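Local coordinates for subtilisin-like protein (Prochloron didemni, PDB 3ZXY) that probably cleaves peptide bonds as a serine-type endopeptidase of the subtilase family, this chain being the protease domain of a longer protein, at residues A[13-18]-A[99-104]; A[65-70]-A[202-207]; A[81-84]-A[88-91]; A[160-165]-A[242-247]; A[218-223]-A[265-270]. The protein carries 1 engineered substitution. All coordinates share one frame; numbering follows the deposited sequence.

Interaction 1 of 5, residues A[13-18]-A[99-104]; sequences AILDGP and ERAVNA
Ala13, Leu15 and Ala101 form a small, buried, wholly apolar contact between an inner strand of the central sheet and a helix lying over it. The helix is 91-103, and the strand is 11-16. Ala101 carries the helix side of the contact alone. Its CB meets Ala13 CB at 3.7 Å, methyl against methyl. The same CB lies 4.1 Å from Leu15 CD1. The two alanines let the backbones come close, with Ala13 CA and Ala101 CA 6.2 Å apart. Leu15 needs its branch to reach the helix. Its CG stands opposite the carbonyl carbon (chi1 -83°), and from there CD1 is the methyl that extends to Ala101.

The setting is the seven-stranded parallel sheet of the subtilisin-like alpha/beta fold. Strand 11-16 runs between strands 75-80 and 108-111. Helix 91-103 joins those two neighbours as a beta-alpha-beta crossover, so it passes over the strand that separates them. Ile109 of strand 108-111 touches both Leu15 and Ala101 and continues the apolar layer.

Side chains alternate along the strand. Ala13 and Leu15 point to helix 91-103, while Ile14 points away and packs on helix 47-60. Asp16 follows and is the predicted aspartate of the charge relay system. Its OD1 accepts the N-H of Gly17 at 2.7 Å, on the anti side and 18° out of the carboxylate plane. The same oxygen is hydrogen-bonded to ND1 of His51, the predicted histidine of the relay, so two donors grip OD1.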
# COMPACT_ATOMS: atom_id res chain seq x y z
N ALA A 13 4.39 -2.72 6.68
CA ALA A 13 3.52 -3.87 6.93
C ALA A 13 2.61 -4.10 5.74
O ALA A 13 2.07 -3.14 5.17
CB ALA A 13 2.69 -3.64 8.18
N ILE A 14 2.46 -5.37 5.37
CA ILE A 14 1.55 -5.79 4.31
C ILE A 14 0.43 -6.54 5.01
O ILE A 14 0.64 -7.61 5.57
CB ILE A 14 2.24 -6.77 3.32
CG1 ILE A 14 3.52 -6.15 2.75
CG2 ILE A 14 1.27 -7.20 2.22
CD1 ILE A 14 3.30 -4.91 1.92
N LEU A 15 -0.79 -5.98 4.96
CA LEU A 15 -1.97 -6.61 5.53
C LEU A 15 -2.75 -7.13 4.35
O LEU A 15 -3.48 -6.39 3.68
CB LEU A 15 -2.79 -5.60 6.33
CG LEU A 15 -2.32 -5.37 7.77
CD1 LEU A 15 -0.86 -4.95 7.89
CD2 LEU A 15 -3.24 -4.34 8.41
N ASP A 16 -2.58 -8.40 4.05
CA ASP A 16 -3.13 -8.96 2.84
C ASP A 16 -3.36 -10.45 3.06
O ASP A 16 -3.58 -10.90 4.18
CB ASP A 16 -2.18 -8.68 1.65
CG ASP A 16 -2.92 -8.54 0.34
OD1 ASP A 16 -3.40 -9.56 -0.18
OD2 ASP A 16 -3.05 -7.40 -0.17
N GLY A 17 -3.32 -11.22 1.99
CA GLY A 17 -3.33 -12.66 2.13
C GLY A 17 -1.97 -13.20 2.51
O GLY A 17 -1.00 -12.45 2.67
N PRO A 18 -1.88 -14.52 2.67
CA PRO A 18 -0.60 -15.14 2.90
C PRO A 18 0.41 -14.80 1.82
O PRO A 18 0.05 -14.63 0.64
CB PRO A 18 -0.93 -16.64 2.88
CG PRO A 18 -2.36 -16.71 3.24
CD PRO A 18 -2.99 -15.50 2.64
N GLU A 99 -3.80 -3.00 14.30
CA GLU A 99 -3.20 -2.89 15.64
C GLU A 99 -1.93 -3.75 15.75
O GLU A 99 -0.94 -3.33 16.37
CB GLU A 99 -4.28 -3.18 16.72
CG GLU A 99 -5.41 -2.17 16.58
CD GLU A 99 -6.44 -2.11 17.69
OE1 GLU A 99 -6.32 -2.81 18.71
OE2 GLU A 99 -7.40 -1.30 17.50
N ARG A 100 -1.94 -4.94 15.16
CA ARG A 100 -0.77 -5.83 15.15
C ARG A 100 0.42 -5.11 14.51
O ARG A 100 1.53 -5.12 15.02
CB ARG A 100 -1.08 -7.11 14.36
CG ARG A 100 -0.03 -8.22 14.43
CD ARG A 100 -0.16 -9.04 15.71
NE ARG A 100 0.53 -10.34 15.63
CZ ARG A 100 1.78 -10.60 16.01
NH1 ARG A 100 2.55 -9.67 16.55
NH2 ARG A 100 2.26 -11.83 15.86
N ALA A 101 0.15 -4.47 13.38
CA ALA A 101 1.20 -3.76 12.65
C ALA A 101 1.72 -2.56 13.41
O ALA A 101 2.93 -2.36 13.49
CB ALA A 101 0.70 -3.33 11.28
N VAL A 102 0.83 -1.74 13.96
CA VAL A 102 1.24 -0.58 14.75
C VAL A 102 2.11 -1.04 15.93
O VAL A 102 3.19 -0.46 16.21
CB VAL A 102 0.03 0.22 15.28
CG1 VAL A 102 0.49 1.28 16.29
CG2 VAL A 102 -0.76 0.85 14.14
N ASN A 103 1.67 -2.09 16.63
CA ASN A 103 2.41 -2.58 17.79
C ASN A 103 3.77 -3.18 17.46
O ASN A 103 4.66 -3.19 18.32
CB ASN A 103 1.56 -3.58 18.56
CG ASN A 103 0.39 -2.92 19.25
OD1 ASN A 103 0.47 -1.76 19.66
ND2 ASN A 103 -0.69 -3.66 19.43
N ALA A 104 3.95 -3.62 16.21
CA ALA A 104 5.22 -4.15 15.71
C ALA A 104 6.12 -3.05 15.12
O ALA A 104 7.20 -3.35 14.59
CB ALA A 104 4.95 -5.22 14.66

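Interaction 2 of 5, residues A[65-70]-A[202-207]; sequences TSVPGI and GGTERL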
# COMPACT_ATOMS: atom_id res chain seq x y z
N THR A 65 15.98 -10.35 -9.56
CA THR A 65 15.07 -11.48 -9.53
C THR A 65 13.96 -11.24 -10.55
O THR A 65 13.95 -10.22 -11.26
CB THR A 65 14.45 -11.72 -8.13
OG1 THR A 65 13.46 -10.71 -7.86
CG2 THR A 65 15.50 -11.72 -7.03
N SER A 66 13.03 -12.19 -10.64
CA SER A 66 11.92 -12.11 -11.57
C SER A 66 10.93 -10.98 -11.25
O SER A 66 10.14 -10.61 -12.11
CB SER A 66 11.17 -13.44 -11.59
OG SER A 66 10.72 -13.80 -10.29
N VAL A 67 10.96 -10.46 -10.02
CA VAL A 67 10.13 -9.31 -9.64
C VAL A 67 10.93 -8.26 -8.86
O VAL A 67 11.03 -8.34 -7.64
CB VAL A 67 8.90 -9.73 -8.81
CG1 VAL A 67 7.99 -8.50 -8.61
CG2 VAL A 67 8.14 -10.86 -9.49
N PRO A 68 11.53 -7.30 -9.56
CA PRO A 68 12.25 -6.23 -8.85
C PRO A 68 11.26 -5.37 -8.09
O PRO A 68 10.30 -4.87 -8.68
CB PRO A 68 12.95 -5.46 -9.97
CG PRO A 68 13.03 -6.39 -11.11
CD PRO A 68 11.86 -7.33 -11.00
N GLY A 69 11.48 -5.21 -6.80
CA GLY A 69 10.58 -4.45 -5.94
C GLY A 69 11.02 -3.01 -5.82
O GLY A 69 12.12 -2.64 -6.20
N ILE A 70 10.12 -2.20 -5.27
CA ILE A 70 10.37 -0.77 -5.12
C ILE A 70 11.24 -0.42 -3.91
O ILE A 70 12.07 0.50 -3.99
CB ILE A 70 9.02 -0.04 -5.03
CG1 ILE A 70 8.29 -0.15 -6.37
CG2 ILE A 70 9.19 1.42 -4.61
CD1 ILE A 70 6.84 0.24 -6.31
N GLY A 202 5.69 -20.22 -7.43
CA GLY A 202 6.64 -19.88 -8.48
C GLY A 202 6.00 -19.18 -9.66
O GLY A 202 4.79 -19.31 -9.90
N GLY A 203 6.81 -18.45 -10.42
CA GLY A 203 6.36 -17.75 -11.60
C GLY A 203 5.91 -16.34 -11.28
O GLY A 203 5.96 -15.90 -10.13
N THR A 204 5.50 -15.63 -12.31
CA THR A 204 5.02 -14.26 -12.15
C THR A 204 3.76 -14.07 -12.96
O THR A 204 3.44 -14.88 -13.83
CB THR A 204 6.06 -13.24 -12.61
OG1 THR A 204 6.33 -13.43 -14.01
CG2 THR A 204 7.35 -13.40 -11.82
N GLU A 205 3.06 -12.98 -12.68
CA GLU A 205 1.85 -12.64 -13.40
C GLU A 205 1.71 -11.13 -13.38
O GLU A 205 2.19 -10.49 -12.46
CB GLU A 205 0.63 -13.27 -12.72
CG GLU A 205 -0.67 -13.03 -13.48
CD GLU A 205 -1.75 -14.04 -13.13
OE1 GLU A 205 -1.64 -14.72 -12.09
OE2 GLU A 205 -2.72 -14.16 -13.93
N ARG A 206 1.07 -10.58 -14.42
CA ARG A 206 0.70 -9.16 -14.44
C ARG A 206 -0.79 -8.98 -14.17
O ARG A 206 -1.64 -9.57 -14.86
CB ARG A 206 1.05 -8.53 -15.79
CG ARG A 206 2.56 -8.44 -15.97
CD ARG A 206 2.97 -7.71 -17.24
NE ARG A 206 4.43 -7.55 -17.31
CZ ARG A 206 5.12 -6.54 -16.78
NH1 ARG A 206 4.54 -5.53 -16.13
NH2 ARG A 206 6.45 -6.54 -16.91
N LEU A 207 -1.07 -8.19 -13.14
CA LEU A 207 -2.44 -8.01 -12.65
C LEU A 207 -2.82 -6.54 -12.67
O LEU A 207 -1.95 -5.66 -12.60
CB LEU A 207 -2.59 -8.56 -11.23
CG LEU A 207 -2.34 -10.08 -11.07
CD1 LEU A 207 -2.45 -10.50 -9.61
CD2 LEU A 207 -3.29 -10.89 -11.93
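Thr204 touches Ser66 and Val67 where a beta-hairpin meets the loop that follows helix 47-60 in this subtilase-family protease domain. The hairpin is made of strands 195-198 and 204-207, and Thr204 opens the second one. No hydrogen bond joins the two segments. The contact is carried by one methyl group, Thr204 CG2, which Ser66 and Val67 both touch.

Thr204 has by far the most surface covered here. Its chi1 of 62° sets OG1 between the backbone N and the carbonyl carbon and turns CG2 toward the loop. Val67 offers its CG2 branch, 3.5 Å from Thr204 CG2. This is a close methyl-to-methyl approach, in which the two side chains slide past each other in opposite directions. Val67 is buried, and it also packs on Ser57 of helix 47-60 and on Cys25.

Ser66 lies further out, on the exposed side of the contact. Its OG lies 3.7 Å from Thr204 CG2, with CB close behind at 3.8 Å from the same methyl, and chi1 of 57° sets the hydroxyl there. The hydroxyl thus rests on carbon across this contact.

The backbone before Thr204 is glycine-rich. Gly202 and Gly203 both have positive phi, where a side chain would press on the preceding carbonyl oxygen. Gly203 O accepts a hydrogen bond from NE2 of His23, and His23 in turn touches Ser66. On the loop side, Thr65 OG1 bonds to Gln62 O and also takes a weak bond from the backbone N of Val67, with Val67 N 3.3 Å from Thr65 OG1.

Interaction 3 of 5, residues A[81-84]-A[88-91]; sequences IFSD and RITQ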
# COMPACT_ATOMS: atom_id res chain seq x y z
N ILE A 81 -4.28 -11.16 6.89
CA ILE A 81 -5.63 -10.91 7.35
C ILE A 81 -6.64 -11.49 6.38
O ILE A 81 -7.71 -11.91 6.81
CB ILE A 81 -5.92 -9.41 7.57
CG1 ILE A 81 -5.63 -8.59 6.30
CG2 ILE A 81 -5.06 -8.86 8.70
CD1 ILE A 81 -6.24 -7.19 6.31
N PHE A 82 -6.31 -11.53 5.09
CA PHE A 82 -7.22 -12.09 4.08
C PHE A 82 -7.00 -13.59 4.04
O PHE A 82 -5.90 -14.06 4.29
CB PHE A 82 -6.99 -11.51 2.68
CG PHE A 82 -7.07 -10.01 2.57
CD1 PHE A 82 -7.91 -9.25 3.39
CD2 PHE A 82 -6.33 -9.36 1.58
CE1 PHE A 82 -7.94 -7.85 3.26
CE2 PHE A 82 -6.37 -7.98 1.45
CZ PHE A 82 -7.17 -7.23 2.30
N SER A 83 -8.04 -14.36 3.73
CA SER A 83 -7.96 -15.82 3.84
C SER A 83 -8.29 -16.50 2.53
O SER A 83 -9.17 -16.07 1.79
CB SER A 83 -8.90 -16.32 4.94
OG SER A 83 -10.25 -15.94 4.70
N ASP A 84 -7.61 -17.61 2.27
CA ASP A 84 -7.93 -18.44 1.10
C ASP A 84 -9.30 -19.12 1.20
O ASP A 84 -9.89 -19.44 0.18
CB ASP A 84 -6.83 -19.48 0.86
CG ASP A 84 -5.56 -18.87 0.30
OD1 ASP A 84 -5.64 -17.89 -0.46
OD2 ASP A 84 -4.46 -19.40 0.58
N ARG A 88 -15.55 -14.14 3.73
CA ARG A 88 -14.98 -12.81 3.77
C ARG A 88 -14.40 -12.55 5.14
O ARG A 88 -14.80 -13.18 6.14
CB ARG A 88 -16.03 -11.75 3.45
CG ARG A 88 -17.13 -11.60 4.49
CD ARG A 88 -17.96 -10.34 4.26
NE ARG A 88 -17.17 -9.11 4.40
CZ ARG A 88 -17.35 -8.15 5.31
NH1 ARG A 88 -18.32 -8.25 6.22
NH2 ARG A 88 -16.55 -7.08 5.31
N ILE A 89 -13.48 -11.60 5.21
CA ILE A 89 -13.05 -11.10 6.52
C ILE A 89 -13.78 -9.79 6.80
O ILE A 89 -14.34 -9.18 5.89
CB ILE A 89 -11.51 -10.98 6.62
CG1 ILE A 89 -10.99 -9.82 5.76
CG2 ILE A 89 -10.88 -12.31 6.22
CD1 ILE A 89 -10.10 -8.87 6.53
N THR A 90 -13.82 -9.41 8.07
CA THR A 90 -14.63 -8.28 8.52
C THR A 90 -13.76 -7.05 8.79
O THR A 90 -12.53 -7.12 8.81
CB THR A 90 -15.34 -8.62 9.83
OG1 THR A 90 -14.38 -8.89 10.86
CG2 THR A 90 -16.26 -9.85 9.67
N GLN A 91 -14.43 -5.92 9.00
CA GLN A 91 -13.72 -4.71 9.40
C GLN A 91 -13.02 -4.89 10.75
O GLN A 91 -11.99 -4.28 10.99
CB GLN A 91 -14.68 -3.52 9.45
CG GLN A 91 -15.13 -3.09 8.06
CD GLN A 91 -15.96 -1.83 8.08
OE1 GLN A 91 -15.79 -0.96 8.96
NE2 GLN A 91 -16.89 -1.71 7.14
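Phe82 and Ile89 are the closest pair by CA between 81-84 and 88-91, 6.4 Å apart, in the loop between strand 75-80 and helix 91-103. Neither run is a strand, and no hydrogen bond links them. The loop folds back on itself through side chains.

Ile89 supplies nearly all of one side. Its CG2 presses on the backbone carbonyl of Ile81, only 3.2 Å from Ile81 O, so the packing is tight. CG2 also lies 4.0 Å from Ser83 OG. Its other branch ends at CD1, which meets the edge of the Phe82 ring in the ring plane, 3.8 Å from Phe82 CD1. Ile81 CD1 adds a looser apolar touch, 4.2 Å from Ile89 CD1. The chi2 of Ile89, 128°, lies well off a staggered value and carries CD1 to the ring edge. Shortening Ile89 to an alanine would remove both branches; the ring edge of Phe82 and the carbonyl of Ile81 would probably lose their cover, and the ring would be freer to turn.

Phe82 lies beside Asp16 and His51, two predicted members of the charge relay system. The loop is tied to strand 11-16, because the backbones of Ile81 and Phe82 bond to that of Asp16. Thr90 is the N-cap of helix 91-103, and Leu94 of that helix packs against both Ile81 and Ile89.

Interaction 4 of 5, residues A[160-165]-A[242-247]; sequences AVLAVG and QLLLQS
Between 160-165 and 242-247 the closest CA pair is Leu162 and Leu245, 8.5 Å apart. At that spacing the gap is bridged by long side chains, and leucines fill it from both sides.

Leu162 is the residue that reaches out of the strand. Its CG lies opposite the backbone N (chi1 -179°), which sends the fork of the side chain toward the helix. The two methyls then go to different partners. CD1 meets Leu245, 3.8 Å from Leu245 CD2 and 4.1 Å from Leu245 CG. CD2 meets Leu244, 3.9 Å from Leu244 CD1. The approaches differ as well. Leu162 and Leu244 cross at about a right angle, while Leu162 and Leu245 run past each other in opposite directions. Both contacts are purely apolar.

Within the helix, Leu243 O takes two donors from the same residue: Ser247 N at 3.0 Å from Leu243 O, and Ser247 OG at 2.7 Å from that oxygen. They come from opposite faces of the carbonyl plane, the hydroxyl tilted 25° from it. The serine side chain thus adds a second bond to the regular helical one.

Strand 162-167 lies inside the parallel sheet of the subtilase fold, between strands 139-143 and 187-191. Arg241 NE of helix 237-247 bonds to Val161 O, a polar tie beside the leucines. Leu162 also touches Leu139 of strand 139-143 and Val217 of helix 210-230, so helices 210-230 and 237-247 both pack on its side chain.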
# COMPACT_ATOMS: atom_id res chain seq x y z
N ALA A 160 -6.84 10.68 7.55
CA ALA A 160 -5.38 10.60 7.46
C ALA A 160 -4.85 9.43 6.64
O ALA A 160 -3.64 9.20 6.59
CB ALA A 160 -4.73 10.62 8.84
N VAL A 161 -5.74 8.69 5.98
CA VAL A 161 -5.36 7.62 5.09
C VAL A 161 -4.95 8.21 3.75
O VAL A 161 -5.41 9.29 3.37
CB VAL A 161 -6.52 6.61 4.94
CG1 VAL A 161 -6.18 5.50 3.95
CG2 VAL A 161 -6.81 6.02 6.33
N LEU A 162 -4.04 7.53 3.08
CA LEU A 162 -3.71 7.83 1.69
C LEU A 162 -4.39 6.79 0.81
O LEU A 162 -4.04 5.61 0.84
CB LEU A 162 -2.19 7.80 1.48
CG LEU A 162 -1.67 8.12 0.08
CD1 LEU A 162 -2.25 9.42 -0.46
CD2 LEU A 162 -0.14 8.17 0.10
N ALA A 163 -5.42 7.23 0.08
CA ALA A 163 -6.16 6.37 -0.82
C ALA A 163 -5.46 6.30 -2.17
O ALA A 163 -4.87 7.31 -2.63
CB ALA A 163 -7.58 6.91 -0.99
N VAL A 164 -5.52 5.15 -2.82
CA VAL A 164 -4.82 4.97 -4.08
C VAL A 164 -5.76 4.41 -5.15
O VAL A 164 -6.32 3.32 -5.00
CB VAL A 164 -3.59 4.05 -3.94
CG1 VAL A 164 -2.83 3.93 -5.26
CG2 VAL A 164 -2.66 4.53 -2.81
N GLY A 165 -5.91 5.19 -6.21
CA GLY A 165 -6.59 4.74 -7.43
C GLY A 165 -5.61 4.31 -8.49
O GLY A 165 -4.40 4.44 -8.32
N GLN A 242 1.72 14.00 2.96
CA GLN A 242 1.49 15.38 2.52
C GLN A 242 2.34 15.69 1.28
O GLN A 242 1.88 16.36 0.33
CB GLN A 242 1.81 16.34 3.68
CG GLN A 242 1.24 17.73 3.48
CD GLN A 242 -0.26 17.85 3.75
OE1 GLN A 242 -0.95 16.85 3.96
NE2 GLN A 242 -0.75 19.06 3.74
N LEU A 243 3.58 15.21 1.29
CA LEU A 243 4.47 15.41 0.14
C LEU A 243 3.94 14.74 -1.13
O LEU A 243 3.99 15.30 -2.22
CB LEU A 243 5.88 14.89 0.43
CG LEU A 243 6.69 15.67 1.47
CD1 LEU A 243 7.84 14.80 1.96
CD2 LEU A 243 7.21 16.96 0.88
N LEU A 244 3.43 13.52 -0.98
CA LEU A 244 2.88 12.79 -2.11
C LEU A 244 1.64 13.48 -2.65
O LEU A 244 1.45 13.58 -3.88
CB LEU A 244 2.57 11.34 -1.70
CG LEU A 244 3.81 10.45 -1.55
CD1 LEU A 244 3.49 9.15 -0.81
CD2 LEU A 244 4.42 10.18 -2.92
N LEU A 245 0.77 13.95 -1.77
CA LEU A 245 -0.42 14.67 -2.19
C LEU A 245 -0.09 16.02 -2.83
O LEU A 245 -0.68 16.39 -3.84
CB LEU A 245 -1.40 14.84 -1.02
CG LEU A 245 -2.06 13.56 -0.51
CD1 LEU A 245 -2.78 13.87 0.79
CD2 LEU A 245 -3.02 12.99 -1.54
N GLN A 246 0.86 16.75 -2.26
CA GLN A 246 1.19 18.07 -2.77
C GLN A 246 1.85 18.04 -4.14
O GLN A 246 1.60 18.91 -4.98
CB GLN A 246 2.10 18.82 -1.81
CG GLN A 246 2.40 20.22 -2.29
CD GLN A 246 2.76 21.17 -1.18
OE1 GLN A 246 3.82 21.81 -1.23
NE2 GLN A 246 1.86 21.32 -0.21
N SER A 247 2.69 17.04 -4.35
CA SER A 247 3.44 16.90 -5.59
C SER A 247 2.65 16.18 -6.69
O SER A 247 3.07 16.18 -7.84
CB SER A 247 4.77 16.19 -5.35
OG SER A 247 4.59 14.89 -4.84

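Interaction 5 of 5, residues A[218-223]-A[265-270]; sequences SGVAAL and GRLNVS
The carboxamide of Asn268 is held at both ends. Its OD1 accepts the N-H of Gly271, as the N-cap of helix 269-278, and its ND2 bonds to Ser247 O of helix 237-247. This ties the start of helix 269-278 to helix 237-247. Val269, the next residue, packs on Val220 of helix 210-230.

The two valines meet tip to tip. Val220 CG2 lies 3.8 Å from Val269 CG2. The other methyls close the same gap, with Val220 CG1 4.0 Å from Val269 CG1. In both residues CG1 stands opposite the backbone N (chi1 171° in Val220, -176° in Val269), so each turns its whole fork to the other. Leu267 joins loosely, its CD2 4.5 Å from Val220 CG2. No polar bond crosses between the segments.

Helix 210-230 is the one that carries Ala211, the engineered replacement at the predicted nucleophile position, but this contact is remote from that site. Leu244 of helix 237-247 touches both Val220 and Leu267. Leu267 also reaches Ile188 and Ala190 of strand 187-191, and Met1 lies against Val269.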
# COMPACT_ATOMS: atom_id res chain seq x y z
N SER A 218 2.88 2.62 -1.48
CA SER A 218 3.51 2.25 -0.21
C SER A 218 5.03 2.16 -0.36
O SER A 218 5.77 2.63 0.51
CB SER A 218 2.97 0.92 0.27
OG SER A 218 1.61 1.08 0.63
N GLY A 219 5.47 1.57 -1.46
CA GLY A 219 6.91 1.48 -1.74
C GLY A 219 7.58 2.84 -1.88
O GLY A 219 8.65 3.08 -1.28
N VAL A 220 6.95 3.73 -2.65
CA VAL A 220 7.49 5.08 -2.81
C VAL A 220 7.51 5.81 -1.46
O VAL A 220 8.50 6.49 -1.13
CB VAL A 220 6.72 5.87 -3.88
CG1 VAL A 220 7.15 7.34 -3.86
CG2 VAL A 220 6.95 5.24 -5.25
N ALA A 221 6.45 5.67 -0.67
CA ALA A 221 6.40 6.27 0.67
C ALA A 221 7.55 5.76 1.52
O ALA A 221 8.17 6.53 2.26
CB ALA A 221 5.05 6.01 1.36
N ALA A 222 7.86 4.48 1.40
CA ALA A 222 8.96 3.89 2.15
C ALA A 222 10.30 4.49 1.72
O ALA A 222 11.15 4.75 2.56
CB ALA A 222 8.95 2.38 2.00
N LEU A 223 10.48 4.72 0.42
CA LEU A 223 11.68 5.37 -0.07
C LEU A 223 11.79 6.81 0.42
O LEU A 223 12.89 7.26 0.73
CB LEU A 223 11.75 5.32 -1.60
CG LEU A 223 11.87 3.92 -2.19
CD1 LEU A 223 11.91 4.03 -3.71
CD2 LEU A 223 13.10 3.18 -1.68
N GLY A 265 -4.51 13.90 -7.85
CA GLY A 265 -3.54 13.91 -8.91
C GLY A 265 -2.82 12.59 -9.11
O GLY A 265 -3.05 11.61 -8.41
N ARG A 266 -1.91 12.59 -10.08
CA ARG A 266 -1.10 11.44 -10.39
C ARG A 266 0.19 11.39 -9.58
O ARG A 266 0.86 12.43 -9.42
CB ARG A 266 -0.72 11.50 -11.86
CG ARG A 266 -1.92 11.44 -12.78
CD ARG A 266 -1.44 11.54 -14.21
NE ARG A 266 -1.10 12.91 -14.56
CZ ARG A 266 0.03 13.31 -15.16
NH1 ARG A 266 1.00 12.45 -15.47
NH2 ARG A 266 0.18 14.59 -15.46
N LEU A 267 0.56 10.20 -9.12
CA LEU A 267 1.80 9.98 -8.40
C LEU A 267 2.97 10.60 -9.16
O LEU A 267 3.15 10.36 -10.35
CB LEU A 267 2.05 8.49 -8.23
CG LEU A 267 3.35 8.06 -7.57
CD1 LEU A 267 3.43 8.52 -6.13
CD2 LEU A 267 3.43 6.52 -7.70
N ASN A 268 3.77 11.39 -8.43
CA ASN A 268 4.87 12.14 -9.02
C ASN A 268 6.09 11.94 -8.12
O ASN A 268 6.34 12.75 -7.22
CB ASN A 268 4.48 13.61 -9.12
CG ASN A 268 5.60 14.49 -9.65
OD1 ASN A 268 6.59 13.97 -10.19
ND2 ASN A 268 5.44 15.80 -9.52
N VAL A 269 6.85 10.88 -8.38
CA VAL A 269 7.91 10.47 -7.48
C VAL A 269 9.04 11.50 -7.49
O VAL A 269 9.51 11.90 -6.42
CB VAL A 269 8.45 9.07 -7.81
CG1 VAL A 269 9.50 8.67 -6.77
CG2 VAL A 269 7.32 8.05 -7.77
N SER A 270 9.43 11.95 -8.67
CA SER A 270 10.51 12.97 -8.75
C SER A 270 10.09 14.26 -8.04
O SER A 270 10.87 14.83 -7.28
CB SER A 270 10.93 13.24 -10.19
OG SER A 270 9.86 13.65 -10.98

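How the interactions relate
Interactions 1 and 4 are buried contacts of a helix with the same parallel sheet, on opposite sides of the chain's centre. Two alanines and one leucine serve the first, three leucines the second. Interactions 4 and 5 adjoin, their centres about 9 Å apart: Leu244 of interaction 4 packs on Val220 and Leu267 of interaction 5. Interaction 5 joins helix to helix start, not sheet to helix. Interactions 2 and 3 lie nearer the surface and join loops or a hairpin. Their apolar groups also rest on a hydroxyl or a carbonyl oxygen. Interaction 3 touches interaction 1 beside the predicted relay residues, and interaction 2 meets interaction 5 where Ile70 packs on helix 210-230.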